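Local coordinates for fatty acid binding protein homolog (Echinococcus granulosus, PDB 1O8V), which binds long-chain fatty acids inside a beta-barrel and has been implicated in the acquisition, storage and transport of lipids, at residues I20-G25 / V29-G34; F72-V75 / E81-S84; M93-D98 / T104-V109. All blocks are in the same frame, centred on the assembly; numbering follows the deposited sequence.

The three contacts follow one another along a single chain, and contacts 1 and 3 both touch the bound palmitic acid. Contact 1 pairs the two short helices over the hydrocarbon tail, whereas contact 3 brings R108 to the carboxylate; their centres lie about 18 Å apart, yet L24 CD2 meets T104 OG1 at 3.6 Å. Contacts 2 and 3, centres about 12 Å apart, share one sheet: D98 N bonds to A83 O at 2.9 Å between neighbouring strands 92-98 and 81-89, and H95 NE2 bonds to E74 OE1 at 3.0 Å. Contact 2 reaches the cavity through E74, its side chain about 6 Å from the ligand. Contacts 1 and 2 stay about 8 Å apart at their nearest atoms.

Contact 1: I20-G25 / V29-G34; sequences IMERLG and VTRKMG. With PLM (palmitic acid), chain B.
M21 and R31 carry a helix-helix contact in the helix-turn-helix lid that covers the barrel of fatty-acid-binding proteins. The two short segments run nearly antiparallel, at 158°, with axes 10.4 Å apart, so side chains fill the gap, one reaching the opposite backbone. CB of M21 lies against CD of R31 at 3.8 Å. A bend at the end of the methionine chain (chi3 -70°) brings CE down onto the helix 28-36 backbone, 3.5 Å from R31 O. Its SD packs on the ligand, 3.6 Å from palmitate atom CB. Further along the tail, CA of G34 approaches palmitate atom CD, also at 3.6 Å. On the outer side E22 crosses R31 at about a right angle, with the carboxylate and guanidinium planes 81° apart, and CG rather than an oxygen is its nearest atom to NE. A water relays the polar link instead, donating to E22 OE2 at 2.7 Å and accepting from R31 NE at 2.9 Å, while NH1 of R31 bonds to V26 O in the intervening turn. The chemistry is thus divided: an apolar, sulfur-bearing side faces the fatty acid, and a hydrated charged side joins the helices without a direct salt bridge.

Contact 2: F72-V75 / E81-S84; sequences FKEV and EVAS
The carboxylate of E74 accepts a hydrogen bond from the hydroxyl of S84, with OG and OE1 2.7 Å apart and the acceptor using its anti lone pair, on the side away from OE2. The glutamate chain is fully extended, its CG opposite the backbone N (chi1 174°), which carries OE1 past its own partner V82 to S84, the next residue of that strand on the same face. H95 NE2 and Q97 NE2 also donate to OE1, so three donors converge on that one oxygen.

Two hydrogen-bonded pairs of the antiparallel ladder lie beneath this group. F72 N reaches S84 O at 2.9 Å, and S84 N returns to F72 O at 2.8 Å. Both bonds of the E74/V82 pair are almost linear: E74 N donates to V82 O at 179°, and V82 N donates to E74 O at 2.8 Å. Between and beyond them, K73 with A83 and V75 with E81 are non-hydrogen-bonded pairs whose side chains take the other face of the sheet.

Packing continues beside the polar group. CB of S84 sits over one face of the F72 ring, displaced toward its rim, a CH-pi contact with the centroid 3.9 Å away. V82 runs alongside E74, its CG2 methyl 3.7 Å from the glutamate CB.

This hairpin of strands 72-75 and 81-89 therefore places a carboxylate on the cavity-facing side of the barrel wall, next to an aromatic ring and a valine. Three donors on OE1 hold that oxygen in place and would probably favour the ionised form despite the partly buried setting.

Contact 3: M93-D98 / T104-V109; sequences MKHEQD and TYIERV. With PLM (palmitic acid), chain B.
R108 and H95 meet edge to edge, R108 NH1 donating to H95 ND1 at 3.1 Å and 171°. NH1 lies in the imidazole plane and ND1 in the guanidinium plane, each within a few degrees, the bond being the hinge between planes 43° apart. The arginine chain runs extended from CG to NE (chi2 179°), carrying its guanidinium inward to H95 and the ligand. With ND1 accepting and NE2 given to E74, the imidazole is consistent with a neutral ring protonated on NE2. NH1 also makes a weak bond to M93 SD at 3.6 Å. R108 NH2 reaches palmitate O2 at 3.0 Å; Y130 OH and R128 NE also hydrogen-bond the ligand. The I106 CG2 methyl covers one guanidinium face over its centre, and I106 CD1 lies over the H95 ring.

At the other end, a water donates to Q97 OE1 at 2.7 Å and also bonds to T104 OG1, while NE2 of Q97 is satisfied by E74. The backbone is paired by six hydrogen bonds, two each for M93 with R108, H95 with I106 and Q97 with T104.

This hairpin of strands 92-98 and 103-111 is flanked in the sheet by strands 81-89 and 114-121. On its outer face K94 and E107 form salt bridges to E89 and K120, and M53 of strand 50-56 packs against M93, H95 and R108 on the inner face.

Contact 1: I20-G25 / V29-G34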
loop_
_atom_site.group_PDB
_atom_site.type_symbol
_atom_site.label_atom_id
_atom_site.label_comp_id
_atom_site.label_asym_id
_atom_site.label_seq_id
_atom_site.Cartn_x
_atom_site.Cartn_y
_atom_site.Cartn_z
ATOM N N ILE A 20 -9.750 1.322 -8.873
ATOM C CA ILE A 20 -8.561 0.469 -8.861
ATOM C C ILE A 20 -8.980 -0.990 -8.679
ATOM O O ILE A 20 -8.547 -1.873 -9.417
ATOM C CB ILE A 20 -7.608 0.885 -7.699
ATOM C CG1 ILE A 20 -6.926 2.221 -8.006
ATOM C CG2 ILE A 20 -6.567 -0.186 -7.436
ATOM C CD1 ILE A 20 -5.947 2.192 -9.156
ATOM N N MET A 21 -9.810 -1.240 -7.669
ATOM C CA MET A 21 -10.241 -2.612 -7.408
ATOM C C MET A 21 -11.002 -3.207 -8.600
ATOM O O MET A 21 -10.866 -4.382 -8.901
ATOM C CB MET A 21 -11.121 -2.653 -6.141
ATOM C CG MET A 21 -10.361 -2.423 -4.843
ATOM S SD MET A 21 -11.353 -2.717 -3.367
ATOM C CE MET A 21 -12.481 -1.339 -3.454
ATOM N N GLU A 22 -11.836 -2.393 -9.233
ATOM C CA GLU A 22 -12.614 -2.827 -10.389
ATOM C C GLU A 22 -11.668 -3.259 -11.514
ATOM O O GLU A 22 -11.827 -4.316 -12.107
ATOM C CB GLU A 22 -13.572 -1.700 -10.837
ATOM C CG GLU A 22 -14.730 -1.496 -9.852
ATOM C CD GLU A 22 -15.419 -0.135 -9.848
ATOM O OE1 GLU A 22 -15.161 0.686 -10.735
ATOM O OE2 GLU A 22 -16.255 0.080 -8.922
ATOM N N ARG A 23 -10.634 -2.464 -11.764
ATOM C CA ARG A 23 -9.682 -2.781 -12.829
ATOM C C ARG A 23 -8.867 -4.034 -12.548
ATOM O O ARG A 23 -8.483 -4.741 -13.463
ATOM C CB ARG A 23 -8.740 -1.582 -13.080
ATOM C CG ARG A 23 -7.862 -1.685 -14.299
ATOM C CD ARG A 23 -8.616 -1.812 -15.616
ATOM N NE ARG A 23 -9.424 -0.641 -15.848
ATOM C CZ ARG A 23 -9.019 0.433 -16.513
ATOM N NH1 ARG A 23 -7.808 0.474 -17.056
ATOM N NH2 ARG A 23 -9.831 1.483 -16.622
ATOM N N LEU A 24 -8.594 -4.279 -11.276
ATOM C CA LEU A 24 -7.789 -5.438 -10.846
ATOM C C LEU A 24 -8.594 -6.736 -10.758
ATOM O O LEU A 24 -8.017 -7.808 -10.523
ATOM C CB LEU A 24 -7.146 -5.152 -9.500
ATOM C CG LEU A 24 -6.026 -4.119 -9.507
ATOM C CD1 LEU A 24 -5.609 -3.745 -8.088
ATOM C CD2 LEU A 24 -4.864 -4.631 -10.335
ATOM N N GLY A 25 -9.905 -6.659 -10.929
ATOM C CA GLY A 25 -10.719 -7.865 -10.900
ATOM C C GLY A 25 -11.177 -8.307 -9.522
ATOM O O GLY A 25 -11.631 -9.465 -9.355
ATOM N N VAL A 29 -18.094 -8.553 -3.445
ATOM C CA VAL A 29 -18.179 -8.535 -1.986
ATOM C C VAL A 29 -16.950 -7.908 -1.372
ATOM O O VAL A 29 -17.064 -7.104 -0.430
ATOM C CB VAL A 29 -18.383 -9.952 -1.457
ATOM C CG1 VAL A 29 -18.305 -9.989 0.082
ATOM C CG2 VAL A 29 -19.730 -10.424 -1.882
ATOM N N THR A 30 -15.795 -8.232 -1.939
ATOM C CA THR A 30 -14.516 -7.711 -1.446
ATOM C C THR A 30 -14.423 -6.221 -1.696
ATOM O O THR A 30 -13.914 -5.490 -0.846
ATOM C CB THR A 30 -13.340 -8.458 -2.070
ATOM O OG1 THR A 30 -13.427 -9.854 -1.734
ATOM C CG2 THR A 30 -12.024 -8.009 -1.485
ATOM N N ARG A 31 -14.923 -5.771 -2.849
ATOM C CA ARG A 31 -14.896 -4.360 -3.173
ATOM C C ARG A 31 -15.760 -3.557 -2.211
ATOM O O ARG A 31 -15.377 -2.444 -1.833
ATOM C CB ARG A 31 -15.350 -4.089 -4.611
ATOM C CG ARG A 31 -14.448 -4.677 -5.672
ATOM C CD ARG A 31 -14.581 -4.028 -7.048
ATOM N NE ARG A 31 -15.980 -3.806 -7.422
ATOM C CZ ARG A 31 -16.779 -4.697 -8.026
ATOM N NH1 ARG A 31 -16.347 -5.899 -8.358
ATOM N NH2 ARG A 31 -18.028 -4.362 -8.302
ATOM N N LYS A 32 -16.915 -4.099 -1.845
ATOM C CA LYS A 32 -17.784 -3.489 -0.837
ATOM C C LYS A 32 -17.012 -3.263 0.455
ATOM O O LYS A 32 -17.072 -2.178 1.035
ATOM C CB LYS A 32 -18.997 -4.390 -0.576
ATOM C CG LYS A 32 -20.067 -3.801 0.299
ATOM C CD LYS A 32 -21.198 -4.801 0.503
ATOM C CE LYS A 32 -22.061 -4.430 1.694
ATOM N NZ LYS A 32 -23.213 -5.361 1.869
ATOM N N MET A 33 -16.291 -4.282 0.897
ATOM C CA MET A 33 -15.446 -4.170 2.087
ATOM C C MET A 33 -14.336 -3.149 1.870
ATOM O O MET A 33 -14.110 -2.281 2.707
ATOM C CB MET A 33 -14.826 -5.520 2.418
ATOM C CG MET A 33 -13.878 -5.487 3.613
ATOM S SD MET A 33 -14.657 -5.480 5.241
ATOM C CE MET A 33 -16.420 -5.843 4.874
ATOM N N GLY A 34 -13.645 -3.244 0.743
ATOM C CA GLY A 34 -12.513 -2.386 0.467
ATOM C C GLY A 34 -12.881 -0.913 0.442
ATOM O O GLY A 34 -12.058 -0.068 0.783
HETATM C C1 PLM B . -2.417 1.876 0.590
HETATM O O1 PLM B . -3.337 2.605 1.130
HETATM O O2 PLM B . -1.296 1.731 1.268
HETATM C C2 PLM B . -2.679 1.251 -0.778
HETATM C C3 PLM B . -2.476 -0.256 -0.793
HETATM C C4 PLM B . -2.960 -0.799 -2.141
HETATM C C5 PLM B . -2.670 -2.291 -2.254
HETATM C C6 PLM B . -3.008 -2.871 -3.636
HETATM C C7 PLM B . -4.482 -2.828 -4.047
HETATM C C8 PLM B . -5.176 -4.095 -3.613
HETATM C C9 PLM B . -6.680 -4.097 -3.827
HETATM C CA PLM B . -7.349 -4.964 -2.776
HETATM C CB PLM B . -8.444 -4.264 -2.016
HETATM C CC PLM B . -9.039 -5.088 -0.875
HETATM C CD PLM B . -9.411 -4.209 0.299
HETATM C CE PLM B . -8.413 -4.209 1.445
HETATM C CF PLM B . -8.811 -3.179 2.499
HETATM C CG PLM B . -7.857 -3.101 3.686
HETATM O O HOH W 1 -16.347 -1.055 -6.488
#

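Contact 2: F72-V75 / E81-S84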
loop_
_atom_site.group_PDB
_atom_site.type_symbol
_atom_site.label_atom_id
_atom_site.label_comp_id
_atom_site.label_asym_id
_atom_site.label_seq_id
_atom_site.Cartn_x
_atom_site.Cartn_y
_atom_site.Cartn_z
ATOM N N PHE A 72 10.326 -9.611 -4.059
ATOM C CA PHE A 72 9.720 -10.538 -3.121
ATOM C C PHE A 72 8.304 -10.932 -3.515
ATOM O O PHE A 72 7.652 -10.270 -4.326
ATOM C CB PHE A 72 9.794 -9.999 -1.691
ATOM C CG PHE A 72 8.965 -8.780 -1.432
ATOM C CD1 PHE A 72 9.424 -7.522 -1.804
ATOM C CD2 PHE A 72 7.733 -8.875 -0.799
ATOM C CE1 PHE A 72 8.674 -6.388 -1.546
ATOM C CE2 PHE A 72 6.991 -7.755 -0.535
ATOM C CZ PHE A 72 7.439 -6.508 -0.912
ATOM N N LYS A 73 7.858 -12.054 -2.968
ATOM C CA LYS A 73 6.500 -12.535 -3.164
ATOM C C LYS A 73 5.585 -11.915 -2.119
ATOM O O LYS A 73 5.856 -11.919 -0.921
ATOM C CB LYS A 73 6.451 -14.059 -3.098
ATOM C CG LYS A 73 7.121 -14.730 -4.264
ATOM C CD LYS A 73 7.303 -16.220 -4.010
ATOM C CE LYS A 73 8.259 -16.866 -5.027
ATOM N NZ LYS A 73 7.499 -17.643 -6.062
ATOM N N GLU A 74 4.513 -11.324 -2.600
ATOM C CA GLU A 74 3.539 -10.699 -1.743
ATOM C C GLU A 74 2.165 -11.278 -2.046
ATOM O O GLU A 74 1.891 -11.704 -3.162
ATOM C CB GLU A 74 3.573 -9.167 -1.950
ATOM C CG GLU A 74 2.488 -8.429 -1.193
ATOM C CD GLU A 74 2.521 -6.912 -1.363
ATOM O OE1 GLU A 74 3.287 -6.389 -2.220
ATOM O OE2 GLU A 74 1.755 -6.266 -0.603
ATOM N N VAL A 75 1.304 -11.353 -1.032
ATOM C CA VAL A 75 -0.095 -11.620 -1.244
ATOM C C VAL A 75 -0.860 -10.323 -0.907
ATOM O O VAL A 75 -0.706 -9.756 0.173
ATOM C CB VAL A 75 -0.591 -12.786 -0.398
ATOM C CG1 VAL A 75 -2.026 -13.022 -0.655
ATOM C CG2 VAL A 75 0.253 -14.039 -0.718
ATOM N N GLU A 81 -1.573 -13.378 -5.696
ATOM C CA GLU A 81 -0.132 -13.613 -5.537
ATOM C C GLU A 81 0.585 -12.682 -6.501
ATOM O O GLU A 81 0.329 -12.702 -7.701
ATOM C CB GLU A 81 0.216 -15.068 -5.879
ATOM C CG GLU A 81 -0.230 -16.061 -4.813
ATOM C CD GLU A 81 0.289 -17.475 -5.046
ATOM O OE1 GLU A 81 1.423 -17.635 -5.556
ATOM O OE2 GLU A 81 -0.433 -18.438 -4.693
ATOM N N VAL A 82 1.435 -11.821 -5.972
ATOM C CA VAL A 82 2.141 -10.867 -6.812
ATOM C C VAL A 82 3.628 -10.867 -6.582
ATOM O O VAL A 82 4.093 -11.243 -5.515
ATOM C CB VAL A 82 1.580 -9.441 -6.618
ATOM C CG1 VAL A 82 0.094 -9.440 -6.898
ATOM C CG2 VAL A 82 1.871 -8.904 -5.226
ATOM N N ALA A 83 4.370 -10.447 -7.593
ATOM C CA ALA A 83 5.788 -10.188 -7.468
ATOM C C ALA A 83 5.942 -8.714 -7.167
ATOM O O ALA A 83 5.508 -7.864 -7.960
ATOM C CB ALA A 83 6.506 -10.549 -8.728
ATOM N N SER A 84 6.560 -8.402 -6.047
ATOM C CA SER A 84 6.700 -7.011 -5.592
ATOM C C SER A 84 8.127 -6.533 -5.462
ATOM O O SER A 84 9.045 -7.333 -5.306
ATOM C CB SER A 84 5.970 -6.842 -4.254
ATOM O OG SER A 84 4.596 -7.132 -4.453
#

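Contact 3: M93-D98 / T104-V109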
loop_
_atom_site.group_PDB
_atom_site.type_symbol
_atom_site.label_atom_id
_atom_site.label_comp_id
_atom_site.label_asym_id
_atom_site.label_seq_id
_atom_site.Cartn_x
_atom_site.Cartn_y
_atom_site.Cartn_z
ATOM N N MET A 93 8.467 6.451 -1.659
ATOM C CA MET A 93 8.487 5.009 -1.632
ATOM C C MET A 93 7.755 4.526 -2.884
ATOM O O MET A 93 6.593 4.865 -3.084
ATOM C CB MET A 93 7.842 4.475 -0.361
ATOM C CG MET A 93 7.976 2.959 -0.266
ATOM S SD MET A 93 6.907 2.074 0.895
ATOM C CE MET A 93 7.082 3.131 2.297
ATOM N N LYS A 94 8.442 3.711 -3.682
ATOM C CA LYS A 94 7.910 3.150 -4.910
ATOM C C LYS A 94 7.720 1.659 -4.687
ATOM O O LYS A 94 8.676 0.920 -4.458
ATOM C CB LYS A 94 8.859 3.427 -6.084
ATOM C CG LYS A 94 8.997 4.906 -6.424
ATOM C CD LYS A 94 10.148 5.155 -7.355
ATOM C CE LYS A 94 9.744 5.052 -8.813
ATOM N NZ LYS A 94 10.961 5.179 -9.674
ATOM N N HIS A 95 6.486 1.208 -4.800
ATOM C CA HIS A 95 6.099 -0.153 -4.490
ATOM C C HIS A 95 5.299 -0.681 -5.692
ATOM O O HIS A 95 4.175 -0.268 -5.921
ATOM C CB HIS A 95 5.254 -0.103 -3.220
ATOM C CG HIS A 95 4.731 -1.422 -2.735
ATOM N ND1 HIS A 95 3.955 -1.507 -1.597
ATOM C CD2 HIS A 95 4.866 -2.698 -3.192
ATOM C CE1 HIS A 95 3.598 -2.760 -1.401
ATOM N NE2 HIS A 95 4.157 -3.507 -2.330
ATOM N N GLU A 96 5.906 -1.574 -6.480
ATOM C CA GLU A 96 5.197 -2.219 -7.589
ATOM C C GLU A 96 4.699 -3.602 -7.202
ATOM O O GLU A 96 5.332 -4.288 -6.415
ATOM C CB GLU A 96 6.057 -2.352 -8.839
ATOM C CG GLU A 96 7.248 -3.277 -8.634
ATOM C CD GLU A 96 8.157 -3.348 -9.852
ATOM O OE1 GLU A 96 8.960 -2.426 -10.124
ATOM O OE2 GLU A 96 8.065 -4.393 -10.525
ATOM N N GLN A 97 3.591 -4.013 -7.804
ATOM C CA GLN A 97 2.977 -5.328 -7.578
ATOM C C GLN A 97 2.531 -5.888 -8.920
ATOM O O GLN A 97 1.566 -5.391 -9.511
ATOM C CB GLN A 97 1.753 -5.230 -6.671
ATOM C CG GLN A 97 2.015 -4.703 -5.290
ATOM C CD GLN A 97 0.774 -4.456 -4.524
ATOM O OE1 GLN A 97 -0.216 -3.964 -5.080
ATOM N NE2 GLN A 97 0.835 -4.689 -3.215
ATOM N N ASP A 98 3.201 -6.925 -9.408
ATOM C CA ASP A 98 2.873 -7.544 -10.687
ATOM C C ASP A 98 2.089 -8.823 -10.429
ATOM O O ASP A 98 2.628 -9.785 -9.877
ATOM C CB ASP A 98 4.186 -7.853 -11.425
ATOM C CG ASP A 98 3.984 -8.640 -12.675
ATOM O OD1 ASP A 98 2.854 -8.646 -13.213
ATOM O OD2 ASP A 98 4.956 -9.255 -13.182
ATOM N N THR A 104 0.398 -3.026 -10.513
ATOM C CA THR A 104 -0.066 -1.939 -9.666
ATOM C C THR A 104 1.149 -1.145 -9.223
ATOM O O THR A 104 2.116 -1.731 -8.739
ATOM C CB THR A 104 -0.807 -2.461 -8.442
ATOM O OG1 THR A 104 -1.929 -3.263 -8.840
ATOM C CG2 THR A 104 -1.365 -1.310 -7.623
ATOM N N TYR A 105 1.097 0.174 -9.384
ATOM C CA TYR A 105 2.162 1.073 -8.971
ATOM C C TYR A 105 1.648 1.909 -7.810
ATOM O O TYR A 105 0.700 2.675 -7.949
ATOM C CB TYR A 105 2.604 1.981 -10.117
ATOM C CG TYR A 105 3.164 1.254 -11.303
ATOM C CD1 TYR A 105 4.483 0.840 -11.335
ATOM C CD2 TYR A 105 2.375 0.989 -12.407
ATOM C CE1 TYR A 105 4.991 0.187 -12.436
ATOM C CE2 TYR A 105 2.884 0.343 -13.527
ATOM C CZ TYR A 105 4.186 -0.067 -13.532
ATOM O OH TYR A 105 4.657 -0.714 -14.640
ATOM N N ILE A 106 2.297 1.765 -6.671
ATOM C CA ILE A 106 1.978 2.526 -5.472
ATOM C C ILE A 106 3.148 3.480 -5.220
ATOM O O ILE A 106 4.308 3.103 -5.327
ATOM C CB ILE A 106 1.774 1.587 -4.248
ATOM C CG1 ILE A 106 0.759 0.498 -4.578
ATOM C CG2 ILE A 106 1.366 2.386 -3.036
ATOM C CD1 ILE A 106 0.768 -0.654 -3.584
ATOM N N GLU A 107 2.837 4.736 -4.907
ATOM C CA GLU A 107 3.848 5.715 -4.506
ATOM C C GLU A 107 3.397 6.263 -3.169
ATOM O O GLU A 107 2.260 6.702 -3.056
ATOM C CB GLU A 107 3.970 6.863 -5.525
ATOM C CG GLU A 107 4.368 6.481 -6.952
ATOM C CD GLU A 107 4.023 7.554 -8.014
ATOM O OE1 GLU A 107 3.512 8.648 -7.673
ATOM O OE2 GLU A 107 4.256 7.302 -9.236
ATOM N N ARG A 108 4.268 6.251 -2.175
ATOM C CA ARG A 108 3.965 6.858 -0.887
ATOM C C ARG A 108 4.886 8.039 -0.669
ATOM O O ARG A 108 6.083 7.919 -0.868
ATOM C CB ARG A 108 4.136 5.848 0.243
ATOM C CG ARG A 108 3.118 4.689 0.163
ATOM C CD ARG A 108 3.257 3.636 1.232
ATOM N NE ARG A 108 2.207 2.635 1.083
ATOM C CZ ARG A 108 2.365 1.466 0.500
ATOM N NH1 ARG A 108 3.521 1.097 -0.007
ATOM N NH2 ARG A 108 1.320 0.676 0.363
ATOM N N VAL A 109 4.307 9.163 -0.282
ATOM C CA VAL A 109 5.101 10.354 0.064
ATOM C C VAL A 109 4.642 10.924 1.389
ATOM O O VAL A 109 3.461 10.863 1.703
ATOM C CB VAL A 109 4.997 11.404 -1.016
ATOM C CG1 VAL A 109 5.438 10.828 -2.354
ATOM C CG2 VAL A 109 3.598 11.974 -1.119
HETATM C C1 PLM B . -2.417 1.876 0.590
HETATM O O1 PLM B . -3.337 2.605 1.130
HETATM O O2 PLM B . -1.296 1.731 1.268
HETATM C C2 PLM B . -2.679 1.251 -0.778
HETATM C C3 PLM B . -2.476 -0.256 -0.793
HETATM C C4 PLM B . -2.960 -0.799 -2.141
HETATM C C5 PLM B . -2.670 -2.291 -2.254
HETATM C C6 PLM B . -3.008 -2.871 -3.636
HETATM C C7 PLM B . -4.482 -2.828 -4.047
HETATM C C8 PLM B . -5.176 -4.095 -3.613
HETATM C C9 PLM B . -6.680 -4.097 -3.827
HETATM C CA PLM B . -7.349 -4.964 -2.776
HETATM C CB PLM B . -8.444 -4.264 -2.016
HETATM C CC PLM B . -9.039 -5.088 -0.875
HETATM C CD PLM B . -9.411 -4.209 0.299
HETATM C CE PLM B . -8.413 -4.209 1.445
HETATM C CF PLM B . -8.811 -3.179 2.499
HETATM C CG PLM B . -7.857 -3.101 3.686
HETATM O O HOH W 2 -2.297 -4.768 -6.544
HETATM O O HOH W 3 -1.255 -5.858 -9.671
#